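Local coordinates for protein putative glycoside hydrolase (Bacteroides thetaiotaomicron VPI-5482, PDB 3HBZ) that is a putative glycoside hydrolase that binds calcium and may play a role in carbohydrate metabolism, at residues 159-164 / 327-332. Residues are numbered along the deposited sequence; the frame is centred on the assembly and turned at random.
With CA (calcium ion), chain B.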
ATOM      1  N   LEU A 159      10.548  -8.979   4.791  1.00 26.48           N
ATOM      2  CA  LEU A 159       9.135  -8.993   4.596  1.00 25.37           C
ATOM      3  C   LEU A 159       8.689 -10.447   4.583  1.00 26.17           C
ATOM      4  O   LEU A 159       9.316 -11.290   3.933  1.00 23.60           O
ATOM      5  CB  LEU A 159       8.798  -8.352   3.231  1.00 25.96           C
ATOM      6  CG  LEU A 159       7.340  -8.380   2.773  1.00 23.85           C
ATOM      7  CD1 LEU A 159       6.477  -7.612   3.782  1.00 22.48           C
ATOM      8  CD2 LEU A 159       7.266  -7.809   1.292  1.00 19.83           C
ATOM      9  N   SER A 160       7.607 -10.731   5.317  1.00 23.36           N
ATOM     10  CA  SER A 160       6.980 -12.026   5.313  1.00 22.96           C
ATOM     11  C   SER A 160       5.498 -11.921   4.994  1.00 23.76           C
ATOM     12  O   SER A 160       4.743 -11.191   5.641  1.00 23.76           O
ATOM     13  CB  SER A 160       7.162 -12.680   6.703  1.00 25.89           C
ATOM     14  OG  SER A 160       6.615 -13.982   6.687  1.00 26.46           O
ATOM     15  N   LEU A 161       5.079 -12.689   4.006  1.00 23.73           N
ATOM     16  CA  LEU A 161       3.722 -12.676   3.523  1.00 25.91           C
ATOM     17  C   LEU A 161       3.179 -14.105   3.640  1.00 26.56           C
ATOM     18  O   LEU A 161       3.770 -15.052   3.109  1.00 24.91           O
ATOM     19  CB  LEU A 161       3.708 -12.226   2.058  1.00 24.89           C
ATOM     20  CG  LEU A 161       4.325 -10.833   1.845  1.00 28.09           C
ATOM     21  CD1 LEU A 161       4.246 -10.454   0.347  1.00 27.42           C
ATOM     22  CD2 LEU A 161       3.672  -9.728   2.675  1.00 22.70           C
ATOM     23  N   VAL A 162       2.103 -14.254   4.401  1.00 26.04           N
ATOM     24  CA  VAL A 162       1.532 -15.566   4.685  1.00 26.90           C
ATOM     25  C   VAL A 162       0.014 -15.518   4.449  1.00 24.87           C
ATOM     26  O   VAL A 162      -0.649 -14.735   5.032  1.00 26.87           O
ATOM     27  CB  VAL A 162       1.820 -16.037   6.114  1.00 26.30           C
ATOM     28  CG1 VAL A 162       1.122 -17.398   6.420  1.00 22.51           C
ATOM     29  CG2 VAL A 162       3.325 -16.187   6.371  1.00 22.87           C
ATOM     30  N   THR A 163      -0.496 -16.389   3.594  1.00 25.40           N
ATOM     31  CA  THR A 163      -1.930 -16.519   3.310  1.00 24.21           C
ATOM     32  C   THR A 163      -2.625 -17.112   4.523  1.00 23.02           C
ATOM     33  O   THR A 163      -2.241 -18.163   5.021  1.00 23.42           O
ATOM     34  CB  THR A 163      -2.159 -17.389   2.067  1.00 23.67           C
ATOM     35  OG1 THR A 163      -1.514 -16.751   0.945  1.00 22.44           O
ATOM     36  CG2 THR A 163      -3.687 -17.587   1.738  1.00 21.94           C
ATOM     37  N   ARG A 164      -3.615 -16.387   5.024  1.00 23.62           N
ATOM     38  CA  ARG A 164      -4.267 -16.710   6.282  1.00 24.23           C
ATOM     39  C   ARG A 164      -5.720 -17.077   6.056  1.00 24.19           C
ATOM     40  O   ARG A 164      -6.367 -16.554   5.124  1.00 22.19           O
ATOM     41  CB  ARG A 164      -4.287 -15.480   7.161  1.00 21.73           C
ATOM     42  CG  ARG A 164      -2.919 -14.981   7.513  1.00 29.37           C
ATOM     43  CD  ARG A 164      -2.121 -15.976   8.320  1.00 34.02           C
ATOM     44  NE  ARG A 164      -1.027 -15.216   8.865  1.00 34.35           N
ATOM     45  CZ  ARG A 164      -0.426 -15.406  10.034  1.00 29.32           C
ATOM     46  NH1 ARG A 164      -0.740 -16.407  10.862  1.00 26.87           N
ATOM     47  NH2 ARG A 164       0.528 -14.554  10.357  1.00 25.54           N
ATOM     48  N   SER A 327       0.639 -20.521   2.673  1.00 25.37           N
ATOM     49  CA  SER A 327       1.602 -20.124   1.634  1.00 24.81           C
ATOM     50  C   SER A 327       2.417 -18.972   2.157  1.00 24.13           C
ATOM     51  O   SER A 327       1.834 -18.028   2.665  1.00 26.33           O
ATOM     52  CB  SER A 327       0.902 -19.775   0.311  1.00 25.63           C
ATOM     53  OG  SER A 327       0.476 -20.988  -0.314  1.00 23.49           O
ATOM     54  N   THR A 328       3.761 -19.058   2.071  1.00 26.04           N
ATOM     55  CA  THR A 328       4.680 -18.096   2.715  1.00 24.29           C
ATOM     56  C   THR A 328       5.723 -17.590   1.721  1.00 26.36           C
ATOM     57  O   THR A 328       6.491 -18.379   1.164  1.00 24.70           O
ATOM     58  CB  THR A 328       5.409 -18.730   3.889  1.00 28.91           C
ATOM     59  OG1 THR A 328       4.439 -19.221   4.814  1.00 26.82           O
ATOM     60  CG2 THR A 328       6.372 -17.727   4.614  1.00 23.67           C
ATOM     61  N   LEU A 329       5.693 -16.277   1.472  1.00 24.04           N
ATOM     62  CA  LEU A 329       6.633 -15.598   0.624  1.00 26.06           C
ATOM     63  C   LEU A 329       7.454 -14.677   1.521  1.00 25.03           C
ATOM     64  O   LEU A 329       6.886 -13.822   2.204  1.00 24.36           O
ATOM     65  CB  LEU A 329       5.900 -14.786  -0.468  1.00 26.66           C
ATOM     66  CG  LEU A 329       6.789 -13.945  -1.402  1.00 25.98           C
ATOM     67  CD1 LEU A 329       7.752 -14.819  -2.303  1.00 22.13           C
ATOM     68  CD2 LEU A 329       5.964 -13.052  -2.275  1.00 23.33           C
ATOM     69  N   LEU A 330       8.764 -14.898   1.540  1.00 22.74           N
ATOM     70  CA  LEU A 330       9.740 -13.985   2.150  1.00 23.91           C
ATOM     71  C   LEU A 330      10.448 -13.163   1.089  1.00 22.49           C
ATOM     72  O   LEU A 330      10.839 -13.689   0.046  1.00 27.62           O
ATOM     73  CB  LEU A 330      10.781 -14.761   3.011  1.00 21.62           C
ATOM     74  CG  LEU A 330      10.281 -15.704   4.075  1.00 25.18           C
ATOM     75  CD1 LEU A 330      11.514 -16.351   4.831  1.00 24.55           C
ATOM     76  CD2 LEU A 330       9.220 -15.013   5.063  1.00 21.12           C
ATOM     77  N   ILE A 331      10.592 -11.857   1.334  1.00 22.93           N
ATOM     78  CA  ILE A 331      11.179 -10.954   0.358  1.00 19.79           C
ATOM     79  C   ILE A 331      12.230 -10.119   1.032  1.00 22.24           C
ATOM     80  O   ILE A 331      12.016  -9.658   2.161  1.00 24.99           O
ATOM     81  CB  ILE A 331      10.103 -10.016  -0.254  1.00 18.31           C
ATOM     82  CG1 ILE A 331       9.094 -10.786  -1.142  1.00 22.00           C
ATOM     83  CG2 ILE A 331      10.740  -8.857  -0.993  1.00 21.04           C
ATOM     84  CD1 ILE A 331       9.666 -11.266  -2.506  1.00 22.53           C
ATOM     85  N   ASP A 332      13.391  -9.962   0.388  1.00 21.90           N
ATOM     86  CA  ASP A 332      14.410  -9.076   0.910  1.00 23.22           C
ATOM     87  C   ASP A 332      15.288  -8.487  -0.190  1.00 25.16           C
ATOM     88  O   ASP A 332      15.362  -9.025  -1.306  1.00 23.55           O
ATOM     89  CB  ASP A 332      15.278  -9.797   1.944  1.00 24.48           C
ATOM     90  CG  ASP A 332      15.832  -8.840   3.034  1.00 29.09           C
ATOM     91  OD1 ASP A 332      15.539  -7.628   2.962  1.00 25.33           O
ATOM     92  OD2 ASP A 332      16.571  -9.302   3.945  1.00 26.32           O
TER
HETATM   93 CA    CA B   1      16.664  -6.927   5.059  1.00 35.78          CA
HETATM   94  O   HOH W   1      18.477  -6.153   3.740  1.00 22.13           O
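An antiparallel strand pair in the putative carbohydrate metabolism domain joins residues 159-162 to 328-332, with Leu159 facing Ile331 and Leu161 facing Leu329 as hydrogen-bonded pairs. The two bonds of the central Leu161-Leu329 pair, N to O in each direction, both measure 2.8 Å. Beyond the paired strands, Thr163 N still reaches Ser327 O at 3.0 Å. The non-hydrogen-bonded pairs come closer, Val162 CA lying 4.5 Å from Thr328 CA, and CA-H...O contacts such as Thr328 CA to Leu161 O alternate with the N-H...O hydrogen bonds.

On one face the leucine and isoleucine side chains lie alongside each other, pointing the same way: Leu159 CD2 rests on Ile331 CB at 3.9 Å, and the methyls Leu161 CD1 and Leu329 CD2 meet more loosely. The reverse face is mixed. Leu330 turns CG beside its backbone N (chi1 -53°), which brings CD2 within 3.2 Å of Ser160 OG. Next to them, Val162 CG2 lies against both branches of Thr328, 3.6 Å from OG1 and 3.8 Å from CG2, while that hydroxyl finds a polar partner in Gly326. Replacing Val162 with an alanine would remove the CG2 methyl that lies against Thr328 and would probably open a gap beside the threonine's CG2 and hydroxyl.

At the far end of the pair, Asp332 grips calcium with both carboxylate oxygens, OD1 at 2.5 Å, in a site completed by Asn101, Glu103, Thr155, Lys157 and a water. Phe312 of strand 306-313 packs on Leu159, Leu161 and Ile331, while Leu329 meets Tyr217 and Tyr219 of strand 210-220. Strands 147-150 and 210-220 flank the pair, touching Ser160 and Leu330 through Phe148 and Lys218 respectively.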